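Local coordinates for tyrosinase (PDB 5ZRD), which hydroxylates monophenols to catechols with oxygen bound between two copper ions, working efficiently at acidic pH, at residues A[58-63]-A[156-161]; A[184-187]-A[191-194]; A[391-394]-A[398-401]; A[9-14]-A[96-101]. All blocks are in the same frame, centred on the assembly; numbering follows the deposited sequence.

Contact 1 (A[58-63]-A[156-161]); sequences GEPFQY and VALSDR
Pro-60 and Leu-158 mark where two loop segments come nearest, their CA atoms 6.2 Å apart. Neither 58-63 nor 156-161 is helix or strand; over the touching parts, 59-63 and 158-160, they run nearly the same way, and no backbone hydrogen bond joins them. The peptide bond before Pro-60 is cis, and its ring lies beside the leucine.

The polar link lies further along. Tyr-63 OH donates to Asp-160 OD1 at 2.7 Å, reaching that oxygen on its syn side but 31° out of the carboxylate plane. Asp-160 OD2 is almost as near, 2.8 Å from Tyr-63 OH, and has a weak bond to Asn-167 ND2. Ring and carboxylate stand almost perpendicular, at 83°, with OD1 at the edge of the phenol. Tyr-63 CG lies anti to its own carbonyl carbon (chi1 -64°), which swings the ring across to Asp-160. Lys-65 makes a cation-pi contact with the tyrosine ring.

Leu-158 makes the remaining contacts with its two methyls: CD2 rests 3.8 Å from Pro-60 CD, an apolar pair, while CD1 approaches Glu-59 OE1 at 4.0 Å, crossing the extended glutamate at about a right angle. Within 58-63, Glu-59 CG sits 3.4 Å above the plane of the Phe-61 ring, over its centre. Arg-161 N bonds to Ser-159 OG, an ST turn.

In the tyrosinase central domain, this packs the loop after helix 50-57, which ends at the copper ligand His-57, against the loop between strands 143-146 and 165-167; the Glu-59 side chain is about 12 Å from a copper ion.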
# COMPACT_ATOMS: atom_id res chain seq x y z
N GLY A 58 -13.81 -18.10 -13.14
CA GLY A 58 -12.70 -17.98 -12.22
C GLY A 58 -11.48 -17.35 -12.89
O GLY A 58 -11.48 -16.16 -13.20
N GLU A 59 -10.44 -18.15 -13.09
CA GLU A 59 -9.24 -17.70 -13.73
C GLU A 59 -9.49 -17.67 -15.24
O GLU A 59 -10.15 -18.54 -15.75
CB GLU A 59 -8.08 -18.64 -13.44
CG GLU A 59 -7.66 -18.72 -11.98
CD GLU A 59 -6.66 -19.85 -11.77
OE1 GLU A 59 -5.97 -20.17 -12.73
OE2 GLU A 59 -6.57 -20.39 -10.68
N PRO A 60 -8.94 -16.70 -15.96
CA PRO A 60 -7.98 -15.72 -15.48
C PRO A 60 -8.64 -14.63 -14.63
O PRO A 60 -9.76 -14.19 -14.93
CB PRO A 60 -7.37 -15.05 -16.73
CG PRO A 60 -8.36 -15.33 -17.82
CD PRO A 60 -9.14 -16.58 -17.41
N PHE A 61 -7.89 -14.26 -13.60
CA PHE A 61 -8.35 -13.40 -12.56
C PHE A 61 -8.02 -11.93 -12.89
O PHE A 61 -7.05 -11.69 -13.54
CB PHE A 61 -7.66 -13.73 -11.24
CG PHE A 61 -8.09 -15.01 -10.54
CD1 PHE A 61 -9.41 -15.46 -10.56
CD2 PHE A 61 -7.19 -15.69 -9.74
CE1 PHE A 61 -9.79 -16.58 -9.86
CE2 PHE A 61 -7.58 -16.81 -9.03
CZ PHE A 61 -8.88 -17.26 -9.10
N GLN A 62 -8.83 -11.00 -12.37
CA GLN A 62 -8.40 -9.66 -12.04
C GLN A 62 -8.01 -9.58 -10.56
O GLN A 62 -8.60 -10.22 -9.74
CB GLN A 62 -9.53 -8.68 -12.29
CG GLN A 62 -9.98 -8.66 -13.74
CD GLN A 62 -11.07 -7.64 -13.96
OE1 GLN A 62 -12.06 -7.95 -14.61
NE2 GLN A 62 -10.89 -6.45 -13.40
N TYR A 63 -7.02 -8.76 -10.22
CA TYR A 63 -6.50 -8.67 -8.90
C TYR A 63 -6.76 -7.29 -8.30
O TYR A 63 -7.04 -6.33 -9.00
CB TYR A 63 -4.99 -8.93 -8.91
CG TYR A 63 -4.65 -10.32 -9.35
CD1 TYR A 63 -4.75 -11.39 -8.47
CD2 TYR A 63 -4.28 -10.58 -10.66
CE1 TYR A 63 -4.47 -12.69 -8.89
CE2 TYR A 63 -3.97 -11.87 -11.08
CZ TYR A 63 -4.09 -12.92 -10.19
OH TYR A 63 -3.82 -14.18 -10.62
N VAL A 156 -4.14 -21.12 -24.82
CA VAL A 156 -3.10 -20.28 -24.27
C VAL A 156 -3.00 -20.64 -22.80
O VAL A 156 -3.87 -21.33 -22.27
CB VAL A 156 -3.40 -18.78 -24.42
CG1 VAL A 156 -3.43 -18.36 -25.88
CG2 VAL A 156 -4.70 -18.41 -23.73
N ALA A 157 -1.97 -20.11 -22.16
CA ALA A 157 -1.71 -20.42 -20.78
C ALA A 157 -2.58 -19.53 -19.89
O ALA A 157 -2.91 -18.43 -20.22
CB ALA A 157 -0.25 -20.24 -20.46
N LEU A 158 -2.95 -20.08 -18.76
CA LEU A 158 -3.41 -19.31 -17.65
C LEU A 158 -2.17 -18.88 -16.91
O LEU A 158 -1.53 -19.69 -16.26
CB LEU A 158 -4.28 -20.19 -16.74
CG LEU A 158 -5.64 -20.57 -17.30
CD1 LEU A 158 -6.31 -21.59 -16.41
CD2 LEU A 158 -6.51 -19.33 -17.44
N SER A 159 -1.83 -17.62 -17.01
CA SER A 159 -0.61 -17.18 -16.40
C SER A 159 -0.69 -15.69 -16.06
O SER A 159 -1.11 -14.92 -16.87
CB SER A 159 0.54 -17.48 -17.35
OG SER A 159 1.58 -16.52 -17.23
N ASP A 160 -0.19 -15.27 -14.92
CA ASP A 160 -0.12 -13.82 -14.64
C ASP A 160 1.06 -13.10 -15.34
O ASP A 160 1.18 -11.86 -15.32
CB ASP A 160 -0.11 -13.68 -13.13
CG ASP A 160 -1.39 -14.29 -12.46
OD1 ASP A 160 -2.50 -14.13 -13.02
OD2 ASP A 160 -1.26 -14.95 -11.39
N ARG A 161 1.96 -13.89 -15.95
CA ARG A 161 3.11 -13.36 -16.72
C ARG A 161 3.90 -12.41 -15.81
O ARG A 161 4.25 -11.33 -16.22
CB ARG A 161 2.64 -12.66 -18.01
CG ARG A 161 1.85 -13.54 -18.98
CD ARG A 161 2.68 -14.23 -20.07
NE ARG A 161 2.12 -15.48 -20.62
CZ ARG A 161 1.11 -15.58 -21.50
NH1 ARG A 161 0.47 -14.49 -21.89
NH2 ARG A 161 0.73 -16.76 -21.96

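Contact 2 (A[184-187]-A[191-194]); sequences GLVG and ALEQ
Val-186 and Leu-192 meet through single methyls: Val-186 CG1 lies 3.7 Å from Leu-192 CD1, and the valine CB is hardly farther from the same carbon. Two torsions bring them together. On the valine, CG1 points opposite the carbonyl carbon (chi1 -67°), which leaves CG2 wedged between backbone N and carbonyl. The leucine CG extends away from its backbone N (chi1 178°), and the next torsion turns CD1 back over the valine. The two side chains meet at a slant, branch against branch, while Leu-192 CB rests near the valine carbonyl oxygen.

Ala-191 faces the loop directly. Its CB sits against the backbone of Leu-185, 3.6 Å from that residue's O, and 4.2 Å from Leu-185 CD2. The backbones come close here, with the CA atoms of Val-186 and Leu-192 4.1 Å apart.

No hydrogen bond spans the two segments. Leu-185 O and Ala-191 O are two acceptors held 3.1 Å apart, and what they share is a donor: Thr-195 OG1, one turn along the helix, bonds to Leu-185 O and weakly to Ala-191 O. Such a common hydroxyl would ease the repulsion between the carbonyls. Beyond the pair, Leu-185 packs on Trp-470 and Asn-301, and Leu-192 reaches Pro-189 of the second subunit.

The arrangement is a loop folding back on the first turn of the helix it leads into, helix 189-200. Thr-188 OG1 bonds to Ala-191 N at that helix start, and the turn lies next to a subunit interface, away from the copper site.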
# COMPACT_ATOMS: atom_id res chain seq x y z
N GLY A 184 -4.64 -32.13 -11.58
CA GLY A 184 -4.06 -31.18 -12.55
C GLY A 184 -3.59 -29.88 -11.93
O GLY A 184 -3.63 -28.87 -12.59
N LEU A 185 -3.06 -29.89 -10.73
CA LEU A 185 -2.49 -28.67 -10.14
C LEU A 185 -0.98 -28.68 -10.44
O LEU A 185 -0.30 -29.59 -10.02
CB LEU A 185 -2.80 -28.66 -8.65
CG LEU A 185 -2.66 -27.32 -7.94
CD1 LEU A 185 -3.81 -26.36 -8.28
CD2 LEU A 185 -2.57 -27.54 -6.43
N VAL A 186 -0.48 -27.72 -11.21
CA VAL A 186 0.84 -27.86 -11.87
C VAL A 186 1.68 -26.56 -11.84
O VAL A 186 2.75 -26.51 -12.47
CB VAL A 186 0.64 -28.36 -13.31
CG1 VAL A 186 0.11 -29.76 -13.35
CG2 VAL A 186 -0.24 -27.46 -14.16
N GLY A 187 1.26 -25.50 -11.15
CA GLY A 187 1.88 -24.20 -11.36
C GLY A 187 3.11 -23.95 -10.50
O GLY A 187 3.79 -22.98 -10.72
N ALA A 191 3.74 -28.72 -6.69
CA ALA A 191 2.39 -29.14 -7.10
C ALA A 191 2.50 -30.10 -8.28
O ALA A 191 1.83 -31.15 -8.33
CB ALA A 191 1.52 -27.95 -7.41
N LEU A 192 3.36 -29.75 -9.22
CA LEU A 192 3.56 -30.53 -10.44
C LEU A 192 4.13 -31.91 -10.09
O LEU A 192 3.64 -32.94 -10.58
CB LEU A 192 4.50 -29.78 -11.38
CG LEU A 192 4.86 -30.49 -12.68
CD1 LEU A 192 3.61 -30.89 -13.44
CD2 LEU A 192 5.72 -29.58 -13.53
N GLU A 193 5.13 -31.90 -9.24
CA GLU A 193 5.73 -33.13 -8.76
C GLU A 193 4.63 -34.02 -8.15
O GLU A 193 4.51 -35.17 -8.58
CB GLU A 193 6.85 -32.83 -7.76
CG GLU A 193 7.54 -34.10 -7.24
CD GLU A 193 8.42 -34.84 -8.25
OE1 GLU A 193 9.66 -34.82 -8.07
OE2 GLU A 193 7.87 -35.42 -9.22
N GLN A 194 3.83 -33.49 -7.22
CA GLN A 194 2.76 -34.29 -6.51
C GLN A 194 1.72 -34.79 -7.52
O GLN A 194 1.25 -35.91 -7.45
CB GLN A 194 2.08 -33.50 -5.38
CG GLN A 194 2.98 -33.14 -4.19
CD GLN A 194 4.19 -34.03 -3.99
OE1 GLN A 194 5.34 -33.64 -4.27
NE2 GLN A 194 3.97 -35.24 -3.49

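Contact 3 (A[391-394]-A[398-401]); sequences NIER and FTYG
Thr-399 OG1 donates to Glu-393 OE2 at 2.6 Å, meeting the carboxylate oxygen on its anti lone pair, the side away from OE1. The glutamate gets there with an extended chain beyond CG. Beside this bond, Phe-398 N donates to Ile-392 O at 3.2 Å; the approach is nearly straight at hydrogen, 174°, though the donor stands well above the carbonyl plane.

At the start of the first segment Asn-391 is the N-cap of the short helix. Its OD1 takes Arg-394 N at 2.9 Å and, weakly, Glu-393 N; its ND2 is held by Asp-338. This short, weakly bonded helix, 392-396, leads after a single residue into strand 398-400, which pairs in parallel with strand 9-11.

Inside the turn Ile-392 does the packing. Its CB lies over one face of the Phe-398 ring, 4.0 Å from the centroid, a CH-pi contact, with CG2 near CZ. Because CG1 is tucked between backbone N and carbonyl carbon (chi1 60°), CD1 is carried forward to Phe-398 CE1 at 3.6 Å and to Tyr-400 CD2 at 3.5 Å, bridging two rings. Tyr-400 CE2 in turn stands at the edge of the Phe-398 ring. The Tyr-400 hydroxyl is bonded to Asp-324 and to Arg-11, and Ile-392 packs against Trp-328 of helix 315-334 and Arg-95 of helix 90-108.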
# COMPACT_ATOMS: atom_id res chain seq x y z
N ASN A 391 -37.96 -15.61 -15.10
CA ASN A 391 -38.82 -16.55 -15.77
C ASN A 391 -38.12 -16.99 -17.04
O ASN A 391 -38.05 -16.22 -18.01
CB ASN A 391 -40.19 -15.94 -16.09
CG ASN A 391 -41.12 -16.96 -16.70
OD1 ASN A 391 -40.72 -17.74 -17.57
ND2 ASN A 391 -42.35 -17.01 -16.22
N ILE A 392 -37.64 -18.23 -17.05
CA ILE A 392 -36.85 -18.64 -18.20
C ILE A 392 -37.71 -18.68 -19.48
O ILE A 392 -37.16 -18.48 -20.55
CB ILE A 392 -36.13 -19.99 -17.97
CG1 ILE A 392 -37.12 -21.12 -17.69
CG2 ILE A 392 -35.08 -19.88 -16.88
CD1 ILE A 392 -36.48 -22.49 -17.66
N GLU A 393 -39.02 -18.98 -19.41
CA GLU A 393 -39.88 -19.11 -20.62
C GLU A 393 -40.20 -17.71 -21.17
O GLU A 393 -39.87 -17.40 -22.31
CB GLU A 393 -41.14 -19.91 -20.29
CG GLU A 393 -40.86 -21.34 -19.84
CD GLU A 393 -42.05 -22.14 -19.29
OE1 GLU A 393 -43.05 -21.51 -18.85
OE2 GLU A 393 -41.98 -23.40 -19.27
N ARG A 394 -40.68 -16.80 -20.32
CA ARG A 394 -41.11 -15.45 -20.76
C ARG A 394 -39.92 -14.54 -21.03
O ARG A 394 -40.05 -13.68 -21.87
CB ARG A 394 -42.03 -14.76 -19.75
CG ARG A 394 -43.24 -15.60 -19.36
CD ARG A 394 -44.17 -14.92 -18.36
NE ARG A 394 -45.30 -15.79 -18.08
CZ ARG A 394 -46.34 -16.03 -18.90
NH1 ARG A 394 -46.64 -15.16 -19.87
NH2 ARG A 394 -47.08 -17.12 -18.73
N PHE A 398 -36.77 -20.24 -23.17
CA PHE A 398 -36.55 -21.71 -23.06
C PHE A 398 -37.20 -22.27 -21.78
O PHE A 398 -37.57 -21.55 -20.87
CB PHE A 398 -35.05 -22.01 -23.12
CG PHE A 398 -34.29 -21.77 -21.84
CD1 PHE A 398 -34.23 -22.75 -20.86
CD2 PHE A 398 -33.64 -20.57 -21.62
CE1 PHE A 398 -33.54 -22.54 -19.67
CE2 PHE A 398 -32.93 -20.37 -20.44
CZ PHE A 398 -32.91 -21.33 -19.46
N THR A 399 -37.30 -23.58 -21.77
CA THR A 399 -37.87 -24.32 -20.69
C THR A 399 -37.08 -25.62 -20.53
O THR A 399 -36.21 -25.96 -21.35
CB THR A 399 -39.34 -24.63 -20.96
OG1 THR A 399 -39.97 -24.97 -19.72
CG2 THR A 399 -39.50 -25.75 -21.97
N TYR A 400 -37.41 -26.36 -19.48
CA TYR A 400 -36.74 -27.61 -19.15
C TYR A 400 -37.72 -28.70 -19.54
O TYR A 400 -38.87 -28.63 -19.19
CB TYR A 400 -36.26 -27.68 -17.69
CG TYR A 400 -34.99 -26.90 -17.48
CD1 TYR A 400 -33.78 -27.39 -17.93
CD2 TYR A 400 -34.99 -25.61 -16.96
CE1 TYR A 400 -32.60 -26.66 -17.82
CE2 TYR A 400 -33.84 -24.86 -16.87
CZ TYR A 400 -32.63 -25.39 -17.29
OH TYR A 400 -31.47 -24.67 -17.24
N GLY A 401 -37.24 -29.65 -20.30
CA GLY A 401 -38.01 -30.83 -20.52
C GLY A 401 -38.20 -31.57 -19.22
O GLY A 401 -37.82 -31.09 -18.19

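Contact 4 (A[9-14]-A[96-101]); sequences RVRRSV and MYVYKL
Arg-11 pushes its guanidinium against the flank of helix 90-108 at Val-98 and Tyr-99. Arg-11 NH1 lies 3.7 Å from Val-98 CG1, and Arg-11 NH2 is 3.6 Å from Tyr-99 CA, which sits at the guanidinium edge, near its plane. Arg-11 NH2 also reaches the edge of the tyrosine ring, 4.1 Å from Tyr-99 CD1. Arg-11 spans the gap with a chain fully extended from CG to NE. Strand and helix can therefore stay well apart, their segment axes 13.2 Å distant at closest approach.

Arg-9 comes in beside it more loosely: Arg-9 NH2 is 4.3 Å from Tyr-99 CE1, and it donates to a water at 2.9 Å that also contacts Tyr-99 OH, weakly. With chi1 at 178°, the Tyr-99 ring points away from its backbone N and toward the two arginines.

No direct hydrogen bond joins the segments; an acidic partner beyond them probably balances the charges. Glu-102, on the same helix, forms salt bridges with both arginines, OE2 with Arg-9 NH1 and OE1 with Arg-11 NH2. Ser-113 holds Arg-9 NH1 as well, while Arg-11 NH1 bonds to Tyr-400 OH and the guanidinium makes a cation-pi contact with Phe-398.

Strand 9-11 and its parallel partner 398-400 both face helix 90-108. Helix 315-334 also packs here: Arg-11 touches Cys-321 and Val-98 touches the copper ligand His-320.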
# COMPACT_ATOMS: atom_id res chain seq x y z
N ARG A 9 -37.91 -22.94 -26.54
CA ARG A 9 -36.97 -24.07 -26.77
C ARG A 9 -36.92 -24.98 -25.54
O ARG A 9 -37.03 -24.51 -24.39
CB ARG A 9 -35.53 -23.60 -26.94
CG ARG A 9 -35.26 -22.78 -28.19
CD ARG A 9 -33.76 -22.66 -28.37
NE ARG A 9 -33.26 -21.63 -27.48
CZ ARG A 9 -32.66 -21.85 -26.30
NH1 ARG A 9 -32.38 -23.09 -25.90
NH2 ARG A 9 -32.35 -20.81 -25.56
N VAL A 10 -36.71 -26.26 -25.77
CA VAL A 10 -36.74 -27.25 -24.72
C VAL A 10 -35.33 -27.79 -24.48
O VAL A 10 -34.84 -28.58 -25.26
CB VAL A 10 -37.71 -28.39 -25.06
CG1 VAL A 10 -37.86 -29.36 -23.89
CG2 VAL A 10 -39.07 -27.85 -25.48
N ARG A 11 -34.72 -27.38 -23.35
CA ARG A 11 -33.51 -28.00 -22.80
C ARG A 11 -33.86 -29.40 -22.35
O ARG A 11 -34.77 -29.54 -21.55
CB ARG A 11 -32.94 -27.19 -21.62
CG ARG A 11 -32.16 -25.96 -22.07
CD ARG A 11 -31.45 -25.23 -20.97
NE ARG A 11 -30.89 -23.98 -21.46
CZ ARG A 11 -30.29 -23.08 -20.66
NH1 ARG A 11 -30.22 -23.30 -19.36
NH2 ARG A 11 -29.79 -21.96 -21.16
N ARG A 12 -33.14 -30.41 -22.86
CA ARG A 12 -33.47 -31.81 -22.60
C ARG A 12 -32.33 -32.53 -21.86
O ARG A 12 -31.16 -32.07 -21.78
CB ARG A 12 -33.80 -32.53 -23.91
CG ARG A 12 -35.09 -32.07 -24.58
CD ARG A 12 -35.57 -33.04 -25.65
NE ARG A 12 -36.82 -32.58 -26.27
CZ ARG A 12 -38.01 -32.51 -25.66
NH1 ARG A 12 -38.21 -33.09 -24.48
NH2 ARG A 12 -39.00 -31.82 -26.23
N SER A 13 -32.69 -33.66 -21.28
CA SER A 13 -31.74 -34.50 -20.57
C SER A 13 -30.71 -35.07 -21.55
O SER A 13 -31.09 -35.66 -22.56
CB SER A 13 -32.44 -35.60 -19.83
OG SER A 13 -31.53 -36.63 -19.47
N VAL A 14 -29.42 -34.93 -21.22
CA VAL A 14 -28.33 -35.42 -22.05
C VAL A 14 -28.47 -36.94 -22.22
O VAL A 14 -28.18 -37.48 -23.28
CB VAL A 14 -26.95 -35.02 -21.50
CG1 VAL A 14 -26.29 -36.13 -20.69
CG2 VAL A 14 -26.01 -34.62 -22.63
N MET A 96 -27.48 -17.17 -16.05
CA MET A 96 -27.07 -16.38 -17.16
C MET A 96 -25.79 -16.98 -17.77
O MET A 96 -25.61 -16.96 -19.01
CB MET A 96 -26.85 -14.93 -16.75
CG MET A 96 -28.15 -14.21 -16.46
SD MET A 96 -29.37 -14.41 -17.78
CE MET A 96 -28.37 -13.87 -19.17
N TYR A 97 -24.93 -17.54 -16.92
CA TYR A 97 -23.67 -18.11 -17.40
C TYR A 97 -23.98 -19.21 -18.39
O TYR A 97 -23.38 -19.26 -19.48
CB TYR A 97 -22.80 -18.63 -16.25
CG TYR A 97 -21.38 -19.04 -16.57
CD1 TYR A 97 -20.70 -18.57 -17.68
CD2 TYR A 97 -20.70 -19.86 -15.71
CE1 TYR A 97 -19.37 -18.91 -17.94
CE2 TYR A 97 -19.37 -20.18 -15.91
CZ TYR A 97 -18.71 -19.71 -17.03
OH TYR A 97 -17.42 -20.07 -17.24
N VAL A 98 -24.92 -20.06 -18.02
CA VAL A 98 -25.23 -21.20 -18.86
C VAL A 98 -25.87 -20.71 -20.15
O VAL A 98 -25.64 -21.24 -21.23
CB VAL A 98 -26.19 -22.18 -18.17
CG1 VAL A 98 -26.57 -23.31 -19.11
CG2 VAL A 98 -25.59 -22.73 -16.89
N TYR A 99 -26.74 -19.72 -19.99
CA TYR A 99 -27.48 -19.18 -21.11
C TYR A 99 -26.50 -18.54 -22.09
O TYR A 99 -26.63 -18.76 -23.24
CB TYR A 99 -28.47 -18.12 -20.63
CG TYR A 99 -29.28 -17.43 -21.70
CD1 TYR A 99 -30.35 -18.07 -22.29
CD2 TYR A 99 -29.02 -16.12 -22.07
CE1 TYR A 99 -31.12 -17.43 -23.25
CE2 TYR A 99 -29.79 -15.47 -23.02
CZ TYR A 99 -30.85 -16.13 -23.60
OH TYR A 99 -31.63 -15.54 -24.54
N LYS A 100 -25.53 -17.78 -21.58
CA LYS A 100 -24.53 -17.12 -22.39
C LYS A 100 -23.67 -18.14 -23.16
O LYS A 100 -23.33 -17.94 -24.35
CB LYS A 100 -23.71 -16.17 -21.53
CG LYS A 100 -24.32 -14.78 -21.34
CD LYS A 100 -24.69 -14.12 -22.66
CE LYS A 100 -25.21 -12.71 -22.51
NZ LYS A 100 -25.60 -12.12 -23.82
N LEU A 101 -23.33 -19.26 -22.54
CA LEU A 101 -22.58 -20.29 -23.27
C LEU A 101 -23.49 -20.89 -24.34
O LEU A 101 -23.05 -21.25 -25.41
CB LEU A 101 -22.05 -21.38 -22.32
CG LEU A 101 -21.41 -22.55 -23.05
CD1 LEU A 101 -20.08 -22.93 -22.44
CD2 LEU A 101 -22.37 -23.74 -23.09
O HOH W 1 -33.13 -18.11 -26.13

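Contacts 3 and 4 form one continuous region, centres 10 Å apart: strands 9-11 and 398-400 pair through Thr-399 N to Arg-9 O and Gly-401 N to Arg-11 O, both 2.8 Å. That region backs the copper site through helices 90-108 and 315-334; Val-98 of contact 4 is about 9 Å from a copper ion, side chain to metal, and Tyr-400 of contact 3 about 13 Å. Contact 1 approaches the site by another route, following His-57, its centre 27 Å from that of contact 4. Contact 2 lies 17 Å from contact 1, centre to centre, and 42 Å from contact 3, across the chain's centre, beside the second subunit.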